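Local coordinates for protein ribose 5-phosphate isomerase B (PDB 4EM8) that probably interconverts ribose 5-phosphate and ribulose 5-phosphate, as an isomerase of the LacAB/RpiB family that works as a dimer of Rossmann-like subunits, at residues R102-A107 / G137-R142; N108-G113 / Y127-T132. All blocks are in the same frame, centred on the assembly; numbering follows the deposited sequence.

Contact 1. Residues R102-A107 / G137-R142; sequences REHNDA and GRHAVR
His104 and His139 meet ring to ring and bury most of the surface in this contact, an offset stack that joins the last turn of helix 95-105 to helix 138-146. The imidazoles are nearly parallel, their planes 8° apart and their centroids 4.5 Å from each other. The slip between them sets CE1 of His139 over the rim of the His104 ring, where it lies 3.7 Å from CD2 of His104. The face of the His139 ring turned to His104 also takes CA of His104 as a CH-pi donor, 4.1 Å from the centroid, so one imidazole packs on both the ring and the backbone of the other residue. Each ring is put there by a first torsion that sets CG beside the backbone N and anti to the carbonyl carbon (chi1 -56° in His104, -51° in His139). Nearer the backbone, CB of His139 comes within 3.4 Å of the carbonyl O of His104, and Glu103 adds a looser touch through its backbone O. No hydrogen bond crosses between the segments, which leaves stacking and van der Waals packing to carry the contact. His104 is the predicted proton donor of the isomerase, and its side chain packs on Thr73 of the second subunit, consistent with an active site built across the dimer interface; through the stack, His139 packs against this predicted catalytic ring. Within 102-107, Arg102 NH1 forms a salt bridge with Asp106 OD1 at 2.8 Å and a hydrogen bond to Ala107 O, tying down the turn where the chain leaves helix 95-105 through the positive phi of Asp106. That helix leads into strand 109-113, Arg102 rests on Phe129 of helix 119-131, and Arg142 of helix 138-146 forms a salt bridge with Asp49 of the second subunit.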
ATOM      1  N   ARG A 102      -4.322   8.344   8.011  1.00 22.17           N
ATOM      2  CA  ARG A 102      -3.995   9.608   8.644  1.00 23.52           C
ATOM      3  C   ARG A 102      -3.854   9.444  10.172  1.00 24.45           C
ATOM      4  O   ARG A 102      -2.842   9.838  10.783  1.00 24.09           O
ATOM      5  CB  ARG A 102      -5.079  10.660   8.310  1.00 23.74           C
ATOM      6  CG  ARG A 102      -5.067  11.091   6.831  1.00 24.01           C
ATOM      7  CD  ARG A 102      -3.817  11.881   6.434  1.00 23.89           C
ATOM      8  NE  ARG A 102      -3.676  13.007   7.358  1.00 24.28           N
ATOM      9  CZ  ARG A 102      -2.596  13.310   8.066  1.00 25.12           C
ATOM     10  NH1 ARG A 102      -1.452  12.644   7.929  1.00 24.17           N
ATOM     11  NH2 ARG A 102      -2.680  14.316   8.952  1.00 26.57           N
ATOM     12  N   GLU A 103      -4.864   8.849  10.785  1.00 25.65           N
ATOM     13  CA  GLU A 103      -4.870   8.726  12.260  1.00 28.16           C
ATOM     14  C   GLU A 103      -3.708   7.911  12.804  1.00 27.35           C
ATOM     15  O   GLU A 103      -3.081   8.320  13.767  1.00 28.34           O
ATOM     16  CB  GLU A 103      -6.189   8.134  12.743  1.00 29.81           C
ATOM     17  CG  GLU A 103      -7.330   9.124  12.640  1.00 32.14           C
ATOM     18  CD  GLU A 103      -8.609   8.592  13.246  1.00 35.00           C
ATOM     19  OE1 GLU A 103      -8.824   7.366  13.222  1.00 37.11           O
ATOM     20  OE2 GLU A 103      -9.416   9.414  13.704  1.00 38.23           O
ATOM     21  N   HIS A 104      -3.424   6.769  12.183  1.00 26.49           N
ATOM     22  CA  HIS A 104      -2.398   5.857  12.693  1.00 26.86           C
ATOM     23  C   HIS A 104      -1.064   6.008  12.075  1.00 26.00           C
ATOM     24  O   HIS A 104      -0.061   5.791  12.746  1.00 27.91           O
ATOM     25  CB  HIS A 104      -2.784   4.398  12.480  1.00 27.77           C
ATOM     26  CG  HIS A 104      -4.109   4.015  13.076  1.00 29.26           C
ATOM     27  ND1 HIS A 104      -4.627   2.806  12.915  1.00 29.61           N
ATOM     28  CD2 HIS A 104      -5.024   4.739  13.862  1.00 31.71           C
ATOM     29  CE1 HIS A 104      -5.820   2.725  13.544  1.00 31.34           C
ATOM     30  NE2 HIS A 104      -6.072   3.910  14.119  1.00 31.98           N
ATOM     31  N   ASN A 105      -1.008   6.280  10.772  1.00 24.78           N
ATOM     32  CA  ASN A 105       0.284   6.300  10.085  1.00 23.76           C
ATOM     33  C   ASN A 105       0.779   7.682   9.646  1.00 23.72           C
ATOM     34  O   ASN A 105       1.861   7.779   9.020  1.00 24.05           O
ATOM     35  CB  ASN A 105       0.243   5.326   8.909  1.00 22.90           C
ATOM     36  CG  ASN A 105      -0.389   4.014   9.292  1.00 23.32           C
ATOM     37  OD1 ASN A 105      -1.590   3.831   9.102  1.00 23.53           O
ATOM     38  ND2 ASN A 105       0.403   3.097   9.860  1.00 22.77           N
ATOM     39  N   ASP A 106       0.026   8.726   9.991  1.00 23.72           N
ATOM     40  CA  ASP A 106       0.297  10.092   9.542  1.00 24.15           C
ATOM     41  C   ASP A 106       0.554  10.122   8.049  1.00 23.08           C
ATOM     42  O   ASP A 106       1.565  10.669   7.606  1.00 23.84           O
ATOM     43  CB  ASP A 106       1.505  10.679  10.266  1.00 24.73           C
ATOM     44  CG  ASP A 106       1.545  12.219  10.204  1.00 26.16           C
ATOM     45  OD1 ASP A 106       0.516  12.857   9.889  1.00 26.16           O
ATOM     46  OD2 ASP A 106       2.619  12.790  10.473  1.00 27.18           O
ATOM     47  N   ALA A 107      -0.307   9.451   7.287  1.00 22.63           N
ATOM     48  CA  ALA A 107      -0.058   9.238   5.841  1.00 22.11           C
ATOM     49  C   ALA A 107       0.048  10.591   5.148  1.00 22.29           C
ATOM     50  O   ALA A 107      -0.737  11.492   5.436  1.00 23.28           O
ATOM     51  CB  ALA A 107      -1.142   8.378   5.202  1.00 21.49           C
ATOM     52  N   GLY A 137       0.211   9.829  20.035  1.00 30.88           N
ATOM     53  CA  GLY A 137       0.074   8.798  21.063  1.00 31.14           C
ATOM     54  C   GLY A 137       0.941   7.555  20.838  1.00 30.08           C
ATOM     55  O   GLY A 137       2.142   7.652  20.569  1.00 29.93           O
ATOM     56  N   ARG A 138       0.347   6.379  20.982  1.00 29.85           N
ATOM     57  CA  ARG A 138       1.105   5.129  20.821  1.00 30.20           C
ATOM     58  C   ARG A 138       1.523   4.888  19.364  1.00 29.52           C
ATOM     59  O   ARG A 138       2.417   4.064  19.104  1.00 29.56           O
ATOM     60  CB  ARG A 138       0.308   3.933  21.362  1.00 30.69           C
ATOM     61  CG  ARG A 138       0.019   4.045  22.872  1.00 32.26           C
ATOM     62  CD  ARG A 138      -0.762   2.860  23.445  1.00 32.95           C
ATOM     63  NE  ARG A 138      -0.009   1.606  23.432  1.00 32.28           N
ATOM     64  CZ  ARG A 138       1.030   1.320  24.208  1.00 33.47           C
ATOM     65  NH1 ARG A 138       1.630   0.129  24.091  1.00 33.76           N
ATOM     66  NH2 ARG A 138       1.469   2.193  25.104  1.00 34.13           N
ATOM     67  N   HIS A 139       0.902   5.624  18.430  1.00 28.72           N
ATOM     68  CA  HIS A 139       1.281   5.553  17.013  1.00 28.71           C
ATOM     69  C   HIS A 139       2.562   6.269  16.676  1.00 29.32           C
ATOM     70  O   HIS A 139       3.228   5.910  15.725  1.00 28.00           O
ATOM     71  CB  HIS A 139       0.169   6.061  16.121  1.00 28.25           C
ATOM     72  CG  HIS A 139      -1.177   5.425  16.413  1.00 28.98           C
ATOM     73  ND1 HIS A 139      -1.447   4.121  16.149  1.00 28.56           N
ATOM     74  CD2 HIS A 139      -2.318   5.954  16.999  1.00 28.58           C
ATOM     75  CE1 HIS A 139      -2.703   3.846  16.538  1.00 28.81           C
ATOM     76  NE2 HIS A 139      -3.228   4.969  17.067  1.00 30.28           N
ATOM     77  N   ALA A 140       2.939   7.267  17.473  1.00 30.14           N
ATOM     78  CA  ALA A 140       4.086   8.109  17.140  1.00 30.11           C
ATOM     79  C   ALA A 140       5.370   7.311  17.022  1.00 30.34           C
ATOM     80  O   ALA A 140       6.122   7.508  16.090  1.00 30.29           O
ATOM     81  CB  ALA A 140       4.263   9.234  18.175  1.00 29.97           C
ATOM     82  N   VAL A 141       5.650   6.432  17.989  1.00 31.45           N
ATOM     83  CA  VAL A 141       6.876   5.628  17.919  1.00 31.45           C
ATOM     84  C   VAL A 141       6.953   4.794  16.627  1.00 29.99           C
ATOM     85  O   VAL A 141       8.032   4.665  16.025  1.00 29.52           O
ATOM     86  CB  VAL A 141       7.074   4.705  19.153  1.00 32.94           C
ATOM     87  CG1 VAL A 141       5.977   3.645  19.266  1.00 32.29           C
ATOM     88  CG2 VAL A 141       8.444   4.050  19.099  1.00 34.24           C
ATOM     89  N   ARG A 142       5.822   4.244  16.181  1.00 28.38           N
ATOM     90  CA  ARG A 142       5.819   3.391  14.970  1.00 27.08           C
ATOM     91  C   ARG A 142       6.013   4.217  13.693  1.00 26.39           C
ATOM     92  O   ARG A 142       6.781   3.835  12.795  1.00 26.43           O
ATOM     93  CB  ARG A 142       4.518   2.574  14.912  1.00 26.59           C
ATOM     94  CG  ARG A 142       4.418   1.600  16.071  1.00 27.13           C
ATOM     95  CD  ARG A 142       2.999   1.473  16.596  1.00 26.37           C
ATOM     96  NE  ARG A 142       2.907   0.655  17.799  1.00 27.04           N
ATOM     97  CZ  ARG A 142       1.761   0.357  18.420  1.00 27.26           C
ATOM     98  NH1 ARG A 142       0.612   0.830  17.961  1.00 26.91           N
ATOM     99  NH2 ARG A 142       1.761  -0.399  19.491  1.00 27.93           N
TER

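Contact 2. Residues N108-G113 / Y127-T132; sequences NVLCFG and YTFMTT
Leu110 lays its CB over the centre of the Phe129 ring, 3.8 Å from the centroid and only 2° off the ring normal, a CH-pi contact at the middle of a face. Phe129 holds CG anti to its backbone N (chi1 -164°), which directs the ring from the helix onto the strand. Leu110 likewise extends away from its own N (chi1 174°), and the two side chains run past each other in opposite directions: CD2 of Leu110 ends 3.7 Å from CB of Phe129, while CZ of Phe129 reaches back to the backbone C of Val109 at 3.8 Å. This is helix-on-sheet packing of a Rossmann-like alpha/beta fold, with helix 119-131 laid against strand 109-113 of a five-stranded parallel sheet. Leu110 is also bounded by Val125 and Leu126 of that helix, and its CD1 approaches one face of the Phe112 ring. Within 127-132, Thr128 O accepts from Thr131 N and from OG1 of Thr132 (2.7 Å), which arrive from opposite faces of the carbonyl plane. Thr131 turns its own OG1 to Tyr127 O, 2.6 Å away, and lays CG2 over a face of the Tyr127 ring.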
ATOM      1  N   ASN A 108       1.065  10.761   4.297  1.00 22.77           N
ATOM      2  CA  ASN A 108       1.263  12.030   3.601  1.00 21.95           C
ATOM      3  C   ASN A 108       1.101  11.935   2.067  1.00 21.08           C
ATOM      4  O   ASN A 108       1.146  12.959   1.382  1.00 21.53           O
ATOM      5  CB  ASN A 108       2.586  12.691   4.029  1.00 23.00           C
ATOM      6  CG  ASN A 108       3.792  11.816   3.810  1.00 23.63           C
ATOM      7  OD1 ASN A 108       3.739  10.798   3.092  1.00 23.48           O
ATOM      8  ND2 ASN A 108       4.932  12.223   4.411  1.00 24.71           N
ATOM      9  N   VAL A 109       0.886  10.722   1.550  1.00 20.27           N
ATOM     10  CA  VAL A 109       0.583  10.462   0.119  1.00 19.73           C
ATOM     11  C   VAL A 109      -0.629   9.524  -0.030  1.00 19.67           C
ATOM     12  O   VAL A 109      -0.656   8.375   0.482  1.00 19.95           O
ATOM     13  CB  VAL A 109       1.800   9.869  -0.613  1.00 19.46           C
ATOM     14  CG1 VAL A 109       1.472   9.394  -2.046  1.00 18.49           C
ATOM     15  CG2 VAL A 109       2.949  10.883  -0.589  1.00 19.95           C
ATOM     16  N   LEU A 110      -1.635  10.024  -0.737  1.00 19.75           N
ATOM     17  CA  LEU A 110      -2.846   9.274  -1.038  1.00 19.54           C
ATOM     18  C   LEU A 110      -2.757   8.687  -2.453  1.00 19.53           C
ATOM     19  O   LEU A 110      -2.529   9.423  -3.419  1.00 20.21           O
ATOM     20  CB  LEU A 110      -4.072  10.175  -0.876  1.00 19.80           C
ATOM     21  CG  LEU A 110      -5.504   9.684  -1.253  1.00 19.91           C
ATOM     22  CD1 LEU A 110      -5.853   8.354  -0.596  1.00 20.24           C
ATOM     23  CD2 LEU A 110      -6.561  10.747  -0.922  1.00 19.85           C
ATOM     24  N   CYS A 111      -2.905   7.368  -2.578  1.00 19.16           N
ATOM     25  CA  CYS A 111      -2.939   6.720  -3.889  1.00 19.42           C
ATOM     26  C   CYS A 111      -4.352   6.270  -4.286  1.00 19.53           C
ATOM     27  O   CYS A 111      -5.053   5.744  -3.459  1.00 19.92           O
ATOM     28  CB  CYS A 111      -2.011   5.506  -3.873  1.00 19.00           C
ATOM     29  SG  CYS A 111      -0.299   5.955  -3.467  1.00 19.93           S
ATOM     30  N   PHE A 112      -4.735   6.455  -5.545  1.00 19.85           N
ATOM     31  CA  PHE A 112      -6.009   5.978  -6.081  1.00 20.59           C
ATOM     32  C   PHE A 112      -5.795   5.069  -7.287  1.00 20.83           C
ATOM     33  O   PHE A 112      -4.812   5.212  -7.996  1.00 21.13           O
ATOM     34  CB  PHE A 112      -6.855   7.141  -6.608  1.00 20.99           C
ATOM     35  CG  PHE A 112      -7.403   8.012  -5.552  1.00 21.34           C
ATOM     36  CD1 PHE A 112      -8.431   7.561  -4.763  1.00 21.88           C
ATOM     37  CD2 PHE A 112      -6.951   9.324  -5.400  1.00 21.83           C
ATOM     38  CE1 PHE A 112      -8.958   8.359  -3.781  1.00 22.29           C
ATOM     39  CE2 PHE A 112      -7.487  10.137  -4.433  1.00 21.50           C
ATOM     40  CZ  PHE A 112      -8.507   9.655  -3.634  1.00 22.37           C
ATOM     41  N   GLY A 113      -6.776   4.201  -7.518  1.00 21.50           N
ATOM     42  CA  GLY A 113      -6.878   3.314  -8.680  1.00 22.12           C
ATOM     43  C   GLY A 113      -8.005   3.854  -9.514  1.00 23.13           C
ATOM     44  O   GLY A 113      -9.193   3.562  -9.249  1.00 24.34           O
ATOM     45  N   TYR A 127     -11.120  14.268   0.576  1.00 23.43           N
ATOM     46  CA  TYR A 127     -11.527  15.264   1.569  1.00 25.23           C
ATOM     47  C   TYR A 127     -11.186  14.760   2.985  1.00 25.38           C
ATOM     48  O   TYR A 127     -10.575  15.474   3.788  1.00 24.92           O
ATOM     49  CB  TYR A 127     -13.026  15.601   1.469  1.00 27.32           C
ATOM     50  CG  TYR A 127     -13.422  16.635   2.507  1.00 29.13           C
ATOM     51  CD1 TYR A 127     -13.015  17.952   2.358  1.00 30.39           C
ATOM     52  CD2 TYR A 127     -14.151  16.289   3.653  1.00 30.07           C
ATOM     53  CE1 TYR A 127     -13.340  18.921   3.297  1.00 32.51           C
ATOM     54  CE2 TYR A 127     -14.480  17.256   4.612  1.00 31.96           C
ATOM     55  CZ  TYR A 127     -14.065  18.566   4.425  1.00 32.85           C
ATOM     56  OH  TYR A 127     -14.365  19.564   5.308  1.00 36.66           O
ATOM     57  N   THR A 128     -11.561  13.507   3.248  1.00 25.62           N
ATOM     58  CA  THR A 128     -11.276  12.819   4.519  1.00 25.31           C
ATOM     59  C   THR A 128      -9.772  12.812   4.798  1.00 24.32           C
ATOM     60  O   THR A 128      -9.335  13.255   5.873  1.00 24.44           O
ATOM     61  CB  THR A 128     -11.838  11.398   4.488  1.00 25.53           C
ATOM     62  OG1 THR A 128     -13.261  11.471   4.328  1.00 26.88           O
ATOM     63  CG2 THR A 128     -11.536  10.606   5.778  1.00 25.22           C
ATOM     64  N   PHE A 129      -8.994  12.399   3.807  1.00 22.88           N
ATOM     65  CA  PHE A 129      -7.545  12.368   3.918  1.00 22.68           C
ATOM     66  C   PHE A 129      -6.974  13.719   4.340  1.00 23.82           C
ATOM     67  O   PHE A 129      -6.151  13.787   5.244  1.00 24.78           O
ATOM     68  CB  PHE A 129      -6.911  11.943   2.585  1.00 21.73           C
ATOM     69  CG  PHE A 129      -5.464  11.526   2.700  1.00 20.43           C
ATOM     70  CD1 PHE A 129      -5.125  10.233   3.056  1.00 20.06           C
ATOM     71  CD2 PHE A 129      -4.438  12.432   2.450  1.00 21.65           C
ATOM     72  CE1 PHE A 129      -3.808   9.817   3.140  1.00 20.33           C
ATOM     73  CE2 PHE A 129      -3.105  12.012   2.523  1.00 21.27           C
ATOM     74  CZ  PHE A 129      -2.792  10.712   2.883  1.00 20.35           C
ATOM     75  N   MET A 130      -7.445  14.786   3.691  1.00 25.28           N
ATOM     76  CA  MET A 130      -6.965  16.143   3.936  1.00 26.53           C
ATOM     77  C   MET A 130      -7.405  16.754   5.275  1.00 27.32           C
ATOM     78  O   MET A 130      -6.745  17.669   5.747  1.00 28.13           O
ATOM     79  CB  MET A 130      -7.417  17.091   2.805  1.00 28.30           C
ATOM     80  CG  MET A 130      -6.906  16.742   1.402  1.00 28.40           C
ATOM     81  SD  MET A 130      -5.121  16.926   1.197  1.00 31.33           S
ATOM     82  CE  MET A 130      -4.957  18.700   1.408  1.00 32.30           C
ATOM     83  N   THR A 131      -8.504  16.273   5.857  1.00 26.59           N
ATOM     84  CA  THR A 131      -9.086  16.858   7.044  1.00 27.95           C
ATOM     85  C   THR A 131      -8.972  15.972   8.307  1.00 28.11           C
ATOM     86  O   THR A 131      -9.553  16.311   9.341  1.00 29.80           O
ATOM     87  CB  THR A 131     -10.558  17.231   6.818  1.00 28.97           C
ATOM     88  OG1 THR A 131     -11.253  16.128   6.230  1.00 28.95           O
ATOM     89  CG2 THR A 131     -10.686  18.436   5.876  1.00 29.68           C
ATOM     90  N   THR A 132      -8.239  14.866   8.228  1.00 26.75           N
ATOM     91  CA  THR A 132      -8.022  13.978   9.393  1.00 26.53           C
ATOM     92  C   THR A 132      -6.645  14.207  10.005  1.00 27.16           C
ATOM     93  O   THR A 132      -5.612  14.102   9.352  1.00 26.95           O
ATOM     94  CB  THR A 132      -8.178  12.492   9.021  1.00 25.94           C
ATOM     95  OG1 THR A 132      -9.422  12.288   8.373  1.00 25.49           O
ATOM     96  CG2 THR A 132      -8.122  11.565  10.266  1.00 25.26           C
TER

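In the fold
Contact 2 belongs to the buried core, its centre about 5 Å from the centre of the chain, whereas contact 1 lies at the surface, its centre about 17 Å from it and beside the second subunit. Both use aromatic faces, but differently: the core pairs an aliphatic side chain with phenylalanine, while contact 1 stacks two imidazoles of one chain, one of them the predicted proton donor, with predicted substrate-binding residues in the same segments. Along the chain, contact 2 is nested within the loop that contact 1 closes, since helix 95-105 leads into strand 109-113 and helix 119-131 precedes helix 138-146. They also touch directly: Arg102 NH2 probably hydrogen-bonds Thr132 O, and Ala107 O packs against CZ of Phe129.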